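Long-range contacts in minor capsid protein VP1 (Human bocavirus 3, PDB 5US7), which assembles, probably as 60 copies in several size variants, into the T=1 icosahedral capsid of the virus, its longest form carrying a phospholipase A2-like N-terminal region: residues T60-V65 against T469-C474; G126-I131 against S235-F240; M377-T382 against I404-P409; R492-L497 against C528-T533. All coordinates share one frame; numbering follows the deposited sequence.

Contact 1. Residues T60-V65 against T469-C474; sequences TRQFLV and TGQVSC
Phe63 lays its ring against the backbone of Gly470, and this contact dominates one face of the antiparallel pair. With chi1 at 64°, CG is held between the backbone N and the carbonyl carbon, which turns the ring across to the partner strand instead of letting it stand clear of it. Gly470 CA then sits over a ring face in a CH-pi contact, 4.0 Å from the centroid of Phe63; the missing side chain of the glycine is what lets the ring come down so near the strand. Farther along, Val472 comes to the same ring obliquely, its CG1 3.5 Å from Phe63 CE2. The two strands are βB and βI of the BIDG sheet in the parvovirus jelly roll, and Phe63 faces the barrel interior, where Ile447 and Phe98 also meet it. Backbone bonds join Arg61 with Val472 in both directions, and Phe63 N gives a further bond to Gly470 O. On the other face, Gln62 and Gln471 bring their amides together with the planes 64° apart. Gln471 NE2 makes a weak bond, 3.5 Å long, to Gln62 OE1, while Gln471 OE1 accepts a bond from Asn133. A bend at chi2 (75°) folds Gln62 back over the partner strand, so that its NE2 lies 3.2 Å from Thr469 CG2. At the end of the pair, Thr60 OG1 rests 3.4 Å from Ser473 CB and is hydrogen-bonded to Val45 O. Lys451 and Pro453 of a neighbouring subunit pack on this second face, against Gln62 and Thr469 respectively.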
# COMPACT_ATOMS: atom_id res chain seq x y z
N THR A 60 -38.46 86.28 18.32
CA THR A 60 -39.69 86.03 17.60
C THR A 60 -40.59 87.24 17.76
O THR A 60 -40.66 87.82 18.84
CB THR A 60 -40.41 84.80 18.11
OG1 THR A 60 -39.53 83.67 18.04
CG2 THR A 60 -41.62 84.51 17.27
N ARG A 61 -41.28 87.62 16.69
CA ARG A 61 -42.21 88.74 16.76
C ARG A 61 -43.40 88.50 15.86
O ARG A 61 -43.40 87.64 14.99
CB ARG A 61 -41.52 90.05 16.43
CG ARG A 61 -40.77 90.58 17.62
CD ARG A 61 -39.87 91.69 17.28
NE ARG A 61 -39.22 92.21 18.47
CZ ARG A 61 -38.27 91.58 19.14
NH1 ARG A 61 -37.88 90.37 18.79
NH2 ARG A 61 -37.74 92.15 20.21
N GLN A 62 -44.44 89.29 16.12
CA GLN A 62 -45.70 89.23 15.42
C GLN A 62 -45.71 90.34 14.38
O GLN A 62 -45.31 91.46 14.68
CB GLN A 62 -46.84 89.44 16.42
CG GLN A 62 -48.23 89.01 16.00
CD GLN A 62 -48.39 87.51 16.03
OE1 GLN A 62 -48.10 86.88 17.05
NE2 GLN A 62 -48.89 86.94 14.96
N PHE A 63 -46.17 90.04 13.17
CA PHE A 63 -46.23 91.06 12.14
C PHE A 63 -47.61 91.06 11.49
O PHE A 63 -48.41 90.16 11.70
CB PHE A 63 -45.15 90.86 11.08
CG PHE A 63 -45.28 89.60 10.30
CD1 PHE A 63 -46.06 89.55 9.17
CD2 PHE A 63 -44.60 88.48 10.67
CE1 PHE A 63 -46.18 88.40 8.46
CE2 PHE A 63 -44.71 87.33 9.95
CZ PHE A 63 -45.49 87.29 8.85
N LEU A 64 -47.89 92.10 10.71
CA LEU A 64 -49.01 92.04 9.80
C LEU A 64 -48.65 92.74 8.50
O LEU A 64 -47.75 93.57 8.45
CB LEU A 64 -50.29 92.64 10.39
CG LEU A 64 -50.54 94.12 10.61
CD1 LEU A 64 -51.03 94.77 9.34
CD2 LEU A 64 -51.59 94.26 11.66
N VAL A 65 -49.39 92.38 7.45
CA VAL A 65 -49.12 92.83 6.09
C VAL A 65 -50.42 93.32 5.49
O VAL A 65 -51.44 92.64 5.57
CB VAL A 65 -48.54 91.68 5.24
CG1 VAL A 65 -48.19 92.17 3.86
CG2 VAL A 65 -47.35 91.06 5.91
N THR A 469 -51.18 87.91 9.19
CA THR A 469 -50.50 88.04 10.46
C THR A 469 -49.74 86.75 10.68
O THR A 469 -50.24 85.68 10.34
CB THR A 469 -51.50 88.29 11.59
OG1 THR A 469 -52.24 89.47 11.31
CG2 THR A 469 -50.79 88.47 12.90
N GLY A 470 -48.55 86.85 11.22
CA GLY A 470 -47.73 85.68 11.38
C GLY A 470 -46.65 85.95 12.38
O GLY A 470 -46.68 86.95 13.09
N GLN A 471 -45.69 85.04 12.43
CA GLN A 471 -44.59 85.15 13.38
C GLN A 471 -43.28 84.94 12.63
O GLN A 471 -43.11 83.92 11.97
CB GLN A 471 -44.75 84.13 14.49
CG GLN A 471 -46.00 84.34 15.28
CD GLN A 471 -46.21 83.30 16.33
OE1 GLN A 471 -45.61 82.23 16.29
NE2 GLN A 471 -47.10 83.58 17.27
N VAL A 472 -42.38 85.91 12.73
CA VAL A 472 -41.02 85.77 12.24
C VAL A 472 -40.10 85.53 13.42
O VAL A 472 -40.21 86.21 14.44
CB VAL A 472 -40.58 87.01 11.45
CG1 VAL A 472 -41.26 87.05 10.14
CG2 VAL A 472 -40.93 88.26 12.21
N SER A 473 -39.21 84.57 13.28
CA SER A 473 -38.20 84.30 14.29
C SER A 473 -36.84 84.45 13.63
O SER A 473 -36.47 83.62 12.79
CB SER A 473 -38.36 82.92 14.89
OG SER A 473 -38.09 81.92 13.94
N CYS A 474 -36.10 85.48 14.01
CA CYS A 474 -34.75 85.71 13.51
C CYS A 474 -33.76 85.24 14.56
O CYS A 474 -33.69 85.82 15.65
CB CYS A 474 -34.55 87.18 13.17
SG CYS A 474 -32.95 87.54 12.45

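Contact 2. Residues G126-I131 against S235-F240; sequences GMHVKI and SAEFNF
Strands D and G of the jelly-roll BIDG sheet pair here, antiparallel and in unbroken register from Met127 opposite Phe240 to Ile131 opposite Ala236. Three hydrogen-bonded pairs, centred on Val129 and Phe238, contribute six backbone bonds; in one of them Ile131 N reaches Ala236 O at an N-H...O angle of 175°. On the barrel side, Met127 and Phe240 lie side by side and point the same way. Extended as far as SD, the Met127 chain brings its sulfur to 3.7 Å from Phe240 CD2, an oblique Met-aromatic contact. Val129 CG2 meets the edge of that ring, 4.0 Å from Phe240 CE2, and Ile131 CD1 touches the edge of Phe238. Ile158, Cys160 and Ile445, from strands of the facing CHEF sheet, close over these groups. On the face turned away from the barrel, which in parvoviruses is the inner capsid surface, His128 NE2 donates to Glu237 OE1 over 3.1 Å. The carboxylate oxygen lies in the imidazole plane, yet the donor stands above the carboxylate plane, the two planes being 79° apart. This bond links the strands through their side chains; the carboxylate may favour a protonated His128, though solvent exposure of Glu237 would weaken that effect.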
# COMPACT_ATOMS: atom_id res chain seq x y z
N GLY A 126 -23.98 84.33 11.23
CA GLY A 126 -24.99 83.82 10.34
C GLY A 126 -26.37 84.09 10.90
O GLY A 126 -26.55 84.24 12.11
N MET A 127 -27.34 84.14 10.00
CA MET A 127 -28.72 84.47 10.32
C MET A 127 -29.63 83.35 9.84
O MET A 127 -29.37 82.74 8.80
CB MET A 127 -29.13 85.78 9.66
CG MET A 127 -30.55 86.20 9.93
SD MET A 127 -30.98 87.73 9.09
CE MET A 127 -30.14 88.92 10.12
N HIS A 128 -30.67 83.07 10.60
CA HIS A 128 -31.69 82.12 10.21
C HIS A 128 -33.05 82.73 10.50
O HIS A 128 -33.36 83.01 11.66
CB HIS A 128 -31.53 80.79 10.93
CG HIS A 128 -32.55 79.77 10.56
ND1 HIS A 128 -33.76 79.66 11.21
CD2 HIS A 128 -32.56 78.83 9.58
CE1 HIS A 128 -34.46 78.68 10.66
NE2 HIS A 128 -33.76 78.16 9.67
N VAL A 129 -33.84 82.95 9.46
CA VAL A 129 -35.15 83.56 9.58
C VAL A 129 -36.19 82.52 9.24
O VAL A 129 -35.98 81.68 8.36
CB VAL A 129 -35.27 84.79 8.67
CG1 VAL A 129 -36.64 85.40 8.79
CG2 VAL A 129 -34.23 85.80 9.02
N LYS A 130 -37.30 82.55 9.96
CA LYS A 130 -38.39 81.61 9.74
C LYS A 130 -39.70 82.35 9.88
O LYS A 130 -39.88 83.12 10.83
CB LYS A 130 -38.34 80.46 10.74
CG LYS A 130 -39.45 79.48 10.56
CD LYS A 130 -39.40 78.39 11.60
CE LYS A 130 -40.59 77.47 11.46
NZ LYS A 130 -40.59 76.42 12.51
N ILE A 131 -40.61 82.13 8.94
CA ILE A 131 -41.93 82.75 8.96
C ILE A 131 -42.95 81.64 9.05
O ILE A 131 -42.86 80.66 8.30
CB ILE A 131 -42.16 83.61 7.71
CG1 ILE A 131 -41.05 84.63 7.58
CG2 ILE A 131 -43.46 84.33 7.83
CD1 ILE A 131 -41.04 85.33 6.27
N SER A 235 -45.13 77.36 6.08
CA SER A 235 -44.08 78.20 6.64
C SER A 235 -42.93 78.30 5.66
O SER A 235 -42.80 77.49 4.74
CB SER A 235 -43.58 77.66 7.97
OG SER A 235 -42.94 76.41 7.78
N ALA A 236 -42.08 79.29 5.89
CA ALA A 236 -40.90 79.51 5.08
C ALA A 236 -39.73 79.81 6.00
O ALA A 236 -39.89 80.50 7.00
CB ALA A 236 -41.10 80.66 4.10
N GLU A 237 -38.56 79.28 5.66
CA GLU A 237 -37.35 79.58 6.41
C GLU A 237 -36.24 79.97 5.46
O GLU A 237 -36.19 79.53 4.31
CB GLU A 237 -36.90 78.40 7.26
CG GLU A 237 -36.44 77.20 6.48
CD GLU A 237 -36.09 76.04 7.37
OE1 GLU A 237 -35.93 76.26 8.59
OE2 GLU A 237 -35.97 74.91 6.87
N PHE A 238 -35.34 80.82 5.95
CA PHE A 238 -34.26 81.36 5.14
C PHE A 238 -32.99 81.35 5.96
O PHE A 238 -33.02 81.53 7.18
CB PHE A 238 -34.57 82.77 4.68
CG PHE A 238 -35.85 82.89 3.94
CD1 PHE A 238 -35.92 82.60 2.59
CD2 PHE A 238 -37.00 83.27 4.59
CE1 PHE A 238 -37.11 82.71 1.92
CE2 PHE A 238 -38.18 83.37 3.91
CZ PHE A 238 -38.24 83.09 2.58
N ASN A 239 -31.87 81.13 5.29
CA ASN A 239 -30.57 81.14 5.93
C ASN A 239 -29.69 82.20 5.29
O ASN A 239 -29.80 82.49 4.10
CB ASN A 239 -29.88 79.79 5.82
CG ASN A 239 -30.51 78.76 6.71
OD1 ASN A 239 -30.25 78.73 7.91
ND2 ASN A 239 -31.35 77.91 6.14
N PHE A 240 -28.83 82.79 6.10
CA PHE A 240 -27.91 83.81 5.62
C PHE A 240 -26.57 83.62 6.29
O PHE A 240 -26.49 83.21 7.45
CB PHE A 240 -28.43 85.22 5.90
CG PHE A 240 -29.78 85.48 5.34
CD1 PHE A 240 -29.95 85.76 4.01
CD2 PHE A 240 -30.88 85.49 6.16
CE1 PHE A 240 -31.19 86.01 3.50
CE2 PHE A 240 -32.12 85.74 5.66
CZ PHE A 240 -32.28 86.00 4.33

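Contact 3. Residues M377-T382 against I404-P409; sequences MLRDQT and IWDRYP
The segment 377-382 bends sharply beside an extended one, 404-409, and the backbones come nearest at Leu378 and Trp405, whose CA atoms are 5.5 Å apart. Arg379 and Asp380 both have positive phi, and the chain bends there in a way that leaves Leu378, Arg379 and Gln381 all able to reach the second segment. Both segments belong to the long GH insertion of the parvovirus capsid protein. Gln381, Thr382, Ile404 and Trp405 also pair antiparallel with a strand of a neighbouring subunit, carrying a sheet across the interface. Gln381 is extended beyond CG, and its NE2 donates to Ile404 O over 3.0 Å at 164°, the carbonyl oxygen lying in the amide plane; its OE1 accepts a bond from Gly297 N. Leu378 packs beside it, with CD1 3.5 Å from Ile404 O and CB beside the Asp406 carboxylate. Arg379 has the largest share of the contact. Bends at chi2 and chi3 (-76° and -67°) curl it over the loop at Tyr408 and Pro409, so that a guanidinium face covers Tyr408 CA, 3.7 Å from Arg379 CZ. Its NH2 meets the edge of the Tyr408 ring, 3.2 Å from CD1, with the two planes nearly perpendicular. Pro409 CD lies over the guanidinium as well, 3.6 Å from Arg379 NE. Asp406 approaches the aliphatic part of the arginine instead, leaving Arg379 NE 4.8 Å from Asp406 OD1. The one hydrogen bond between the segments is thus that of Gln381, and the rest is mostly close packing, with a probable longer-range attraction between Arg379 and Asp406.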
# COMPACT_ATOMS: atom_id res chain seq x y z
N MET A 377 -8.91 107.42 22.76
CA MET A 377 -7.95 108.35 22.18
C MET A 377 -7.89 108.23 20.67
O MET A 377 -7.57 109.21 19.99
CB MET A 377 -6.58 108.15 22.81
CG MET A 377 -6.54 108.53 24.27
SD MET A 377 -6.91 110.27 24.55
CE MET A 377 -8.59 110.19 25.16
N LEU A 378 -8.20 107.06 20.13
CA LEU A 378 -8.67 107.04 18.76
C LEU A 378 -10.04 107.71 18.71
O LEU A 378 -10.70 107.92 19.74
CB LEU A 378 -8.73 105.62 18.22
CG LEU A 378 -7.44 105.02 17.64
CD1 LEU A 378 -6.81 106.01 16.71
CD2 LEU A 378 -6.46 104.68 18.71
N ARG A 379 -10.47 108.05 17.51
CA ARG A 379 -11.47 109.07 17.22
C ARG A 379 -11.03 110.42 17.78
O ARG A 379 -9.87 110.59 18.14
CB ARG A 379 -12.81 108.73 17.88
CG ARG A 379 -13.42 107.39 17.55
CD ARG A 379 -14.03 107.37 16.18
NE ARG A 379 -15.19 108.24 16.12
CZ ARG A 379 -15.86 108.50 15.01
NH1 ARG A 379 -15.47 107.96 13.87
NH2 ARG A 379 -16.91 109.31 15.03
N ASP A 380 -11.99 111.32 17.96
CA ASP A 380 -11.80 112.63 18.58
C ASP A 380 -10.49 113.30 18.19
O ASP A 380 -9.85 113.95 19.02
CB ASP A 380 -11.90 112.49 20.10
CG ASP A 380 -12.03 113.83 20.79
OD1 ASP A 380 -13.10 114.47 20.65
OD2 ASP A 380 -11.06 114.26 21.43
N GLN A 381 -10.07 113.18 16.93
CA GLN A 381 -8.73 113.57 16.55
C GLN A 381 -8.69 115.03 16.07
O GLN A 381 -9.70 115.72 16.05
CB GLN A 381 -8.20 112.63 15.48
CG GLN A 381 -7.93 111.24 15.99
CD GLN A 381 -7.61 110.26 14.89
OE1 GLN A 381 -8.02 110.45 13.75
NE2 GLN A 381 -6.88 109.21 15.22
N THR A 382 -7.49 115.51 15.74
CA THR A 382 -7.33 116.87 15.24
C THR A 382 -5.99 116.97 14.52
O THR A 382 -5.13 116.11 14.66
CB THR A 382 -7.45 117.89 16.37
OG1 THR A 382 -7.60 119.19 15.80
CG2 THR A 382 -6.21 117.87 17.22
N ILE A 404 -4.30 106.50 11.06
CA ILE A 404 -4.79 105.44 11.93
C ILE A 404 -5.93 105.99 12.76
O ILE A 404 -5.75 106.98 13.48
CB ILE A 404 -3.67 104.88 12.81
CG1 ILE A 404 -2.73 104.03 11.95
CG2 ILE A 404 -4.23 104.14 14.00
CD1 ILE A 404 -1.50 103.58 12.61
N TRP A 405 -7.09 105.36 12.66
CA TRP A 405 -8.27 105.76 13.40
C TRP A 405 -9.06 104.50 13.70
O TRP A 405 -8.67 103.41 13.30
CB TRP A 405 -9.10 106.78 12.62
CG TRP A 405 -9.75 106.25 11.36
CD1 TRP A 405 -11.04 105.86 11.22
CD2 TRP A 405 -9.12 106.04 10.10
NE1 TRP A 405 -11.26 105.43 9.94
CE2 TRP A 405 -10.10 105.53 9.23
CE3 TRP A 405 -7.83 106.23 9.61
CZ2 TRP A 405 -9.82 105.21 7.91
CZ3 TRP A 405 -7.56 105.92 8.31
CH2 TRP A 405 -8.55 105.41 7.47
N ASP A 406 -10.16 104.65 14.41
CA ASP A 406 -11.06 103.54 14.61
C ASP A 406 -12.47 103.97 14.24
O ASP A 406 -12.80 105.16 14.23
CB ASP A 406 -11.02 103.02 16.05
CG ASP A 406 -11.38 104.08 17.04
OD1 ASP A 406 -11.51 105.24 16.62
OD2 ASP A 406 -11.53 103.75 18.23
N ARG A 407 -13.29 102.98 13.92
CA ARG A 407 -14.61 103.26 13.37
C ARG A 407 -15.49 103.90 14.43
O ARG A 407 -15.21 103.84 15.63
CB ARG A 407 -15.23 101.98 12.84
CG ARG A 407 -14.34 101.27 11.86
CD ARG A 407 -15.03 100.07 11.27
NE ARG A 407 -16.10 100.49 10.38
CZ ARG A 407 -17.39 100.33 10.63
NH1 ARG A 407 -17.78 99.73 11.74
NH2 ARG A 407 -18.28 100.75 9.75
N TYR A 408 -16.56 104.53 13.96
CA TYR A 408 -17.48 105.22 14.85
C TYR A 408 -17.94 104.27 15.96
O TYR A 408 -18.32 103.13 15.68
CB TYR A 408 -18.69 105.71 14.06
CG TYR A 408 -19.74 106.37 14.91
CD1 TYR A 408 -19.59 107.67 15.32
CD2 TYR A 408 -20.88 105.68 15.29
CE1 TYR A 408 -20.54 108.28 16.09
CE2 TYR A 408 -21.83 106.28 16.06
CZ TYR A 408 -21.66 107.58 16.46
OH TYR A 408 -22.61 108.20 17.23
N PRO A 409 -17.89 104.70 17.23
CA PRO A 409 -18.32 103.80 18.31
C PRO A 409 -19.80 103.47 18.17
O PRO A 409 -20.65 104.35 18.16
CB PRO A 409 -18.04 104.62 19.57
CG PRO A 409 -18.13 106.02 19.11
CD PRO A 409 -17.56 106.03 17.73

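Contact 4. Residues R492-L497 against C528-T533; sequences RRHTAL and CFPVKT
His494 packs against Phe529 through a reciprocal pair of CH-pi contacts where two parts of the irregular C-terminal tail, which follows the last strand of the jelly roll, fold together; Arg492 and Arg493 belong to a probable nuclear localization signal. The histidine CB lies over the centre of the Phe529 ring, 3.6 Å from the centroid. Placed beside the backbone N (chi1 -64°), CG continues across that ring, and ND1 passes 3.5 Å from Phe529 CD1. Reciprocally, Phe529 CB stands over the centre of the imidazole, 3.8 Å from His494 CD2. The side chains of His494 and Phe529 therefore slide past each other in opposite directions, with their ring planes at 21° and little overlap. His494 CE1 turns toward Thr533, coming 3.1 Å from Thr533 OG1. At the tip, His494 NE2 donates to Pro530 O over 2.8 Å, a bond bent to 132° at the hydrogen. That same oxygen accepts from Thr533 OG1, so two donors grip it from opposite faces of the carbonyl plane. Beyond Phe529 lie Trp112 and Gln113 of helix 109-116. The extended Arg492 crosses Thr533 obliquely, its NH2 salt-bridged to Asp526 and its NH1 4.1 Å from Thr533 CB.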
# COMPACT_ATOMS: atom_id res chain seq x y z
N ARG A 492 -13.37 100.20 33.08
CA ARG A 492 -14.67 100.85 33.05
C ARG A 492 -15.71 99.86 32.55
O ARG A 492 -15.40 98.96 31.77
CB ARG A 492 -14.68 102.08 32.15
CG ARG A 492 -16.02 102.75 32.06
CD ARG A 492 -16.02 103.88 31.09
NE ARG A 492 -17.32 104.51 30.99
CZ ARG A 492 -17.56 105.61 30.30
NH1 ARG A 492 -16.58 106.20 29.64
NH2 ARG A 492 -18.78 106.12 30.26
N ARG A 493 -16.95 100.04 33.00
CA ARG A 493 -18.06 99.20 32.58
C ARG A 493 -19.29 100.07 32.40
O ARG A 493 -19.31 101.24 32.79
CB ARG A 493 -18.31 98.08 33.58
CG ARG A 493 -17.13 97.16 33.71
CD ARG A 493 -16.99 96.33 32.47
NE ARG A 493 -15.81 95.48 32.50
CZ ARG A 493 -14.65 95.81 31.95
NH1 ARG A 493 -14.52 96.96 31.31
NH2 ARG A 493 -13.62 94.98 32.02
N HIS A 494 -20.33 99.49 31.80
CA HIS A 494 -21.63 100.14 31.70
C HIS A 494 -22.48 99.69 32.88
O HIS A 494 -22.89 98.53 32.95
CB HIS A 494 -22.32 99.81 30.39
CG HIS A 494 -21.61 100.33 29.19
ND1 HIS A 494 -21.48 101.68 28.93
CD2 HIS A 494 -21.00 99.69 28.17
CE1 HIS A 494 -20.81 101.84 27.80
NE2 HIS A 494 -20.51 100.65 27.32
N THR A 495 -22.73 100.60 33.81
CA THR A 495 -23.34 100.20 35.07
C THR A 495 -24.84 100.04 34.95
O THR A 495 -25.38 99.00 35.33
CB THR A 495 -23.00 101.21 36.15
OG1 THR A 495 -21.58 101.31 36.28
CG2 THR A 495 -23.57 100.76 37.47
N ALA A 496 -25.51 101.04 34.40
CA ALA A 496 -26.95 101.32 34.49
C ALA A 496 -27.27 102.09 35.76
O ALA A 496 -28.43 102.40 35.99
CB ALA A 496 -27.86 100.09 34.43
N LEU A 497 -26.29 102.38 36.61
CA LEU A 497 -26.46 103.50 37.52
C LEU A 497 -26.32 104.82 36.78
O LEU A 497 -26.91 105.82 37.18
CB LEU A 497 -25.49 103.42 38.69
CG LEU A 497 -26.06 102.75 39.94
CD1 LEU A 497 -26.51 101.34 39.66
CD2 LEU A 497 -25.03 102.74 41.06
N CYS A 528 -27.71 103.65 26.31
CA CYS A 528 -27.55 103.00 25.01
C CYS A 528 -26.19 102.32 24.91
O CYS A 528 -25.97 101.55 23.99
CB CYS A 528 -27.72 103.95 23.81
SG CYS A 528 -29.33 104.72 23.62
N PHE A 529 -25.28 102.58 25.85
CA PHE A 529 -24.05 101.85 26.12
C PHE A 529 -23.12 101.71 24.92
O PHE A 529 -22.91 100.61 24.43
CB PHE A 529 -24.39 100.47 26.66
CG PHE A 529 -25.07 100.49 27.98
CD1 PHE A 529 -25.02 101.61 28.79
CD2 PHE A 529 -25.77 99.39 28.44
CE1 PHE A 529 -25.64 101.63 30.01
CE2 PHE A 529 -26.38 99.41 29.65
CZ PHE A 529 -26.32 100.53 30.44
N PRO A 530 -22.51 102.79 24.45
CA PRO A 530 -21.61 102.69 23.29
C PRO A 530 -20.54 101.62 23.48
O PRO A 530 -20.11 101.33 24.60
CB PRO A 530 -20.96 104.08 23.23
CG PRO A 530 -21.71 104.92 24.18
CD PRO A 530 -22.85 104.19 24.73
N VAL A 531 -20.13 101.01 22.38
CA VAL A 531 -18.90 100.24 22.39
C VAL A 531 -17.71 101.19 22.36
O VAL A 531 -17.85 102.39 22.11
CB VAL A 531 -18.83 99.24 21.22
CG1 VAL A 531 -19.99 98.28 21.28
CG2 VAL A 531 -18.77 99.97 19.92
N LYS A 532 -16.53 100.66 22.69
CA LYS A 532 -15.24 101.33 22.66
C LYS A 532 -15.06 102.30 23.81
O LYS A 532 -13.99 102.89 23.93
CB LYS A 532 -14.99 102.09 21.35
CG LYS A 532 -14.91 101.22 20.12
CD LYS A 532 -14.71 102.06 18.89
CE LYS A 532 -14.73 101.20 17.66
NZ LYS A 532 -13.62 100.21 17.67
N THR A 533 -16.06 102.50 24.65
CA THR A 533 -15.90 103.36 25.81
C THR A 533 -15.25 102.64 26.98
O THR A 533 -14.76 103.30 27.90
CB THR A 533 -17.24 103.93 26.24
OG1 THR A 533 -18.15 102.86 26.49
CG2 THR A 533 -17.81 104.82 25.15

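Overall arrangement
Contacts 1 and 2 are successive pairings of one sheet, in the strand order B, I, D, G, with centres 12 Å apart. Strands βI and βD join them directly: Ser473 N probably bonds to Lys130 O at 2.9 Å, and Ile131 packs on both Val472 and Phe63. Along the chain, contact 2 lies inside the loop that contact 1 closes, as does contact 3. Contacts 3 and 4 form a second group, 18 Å apart between centres, in which Pro409 CB approaches Val531 O to 3.4 Å. Both touch the same neighbouring subunit, whose Asp424 holds Arg407 N and Lys532 NZ. Contact 3 lies about 39 Å from contact 1, centre to centre, across the chain's middle.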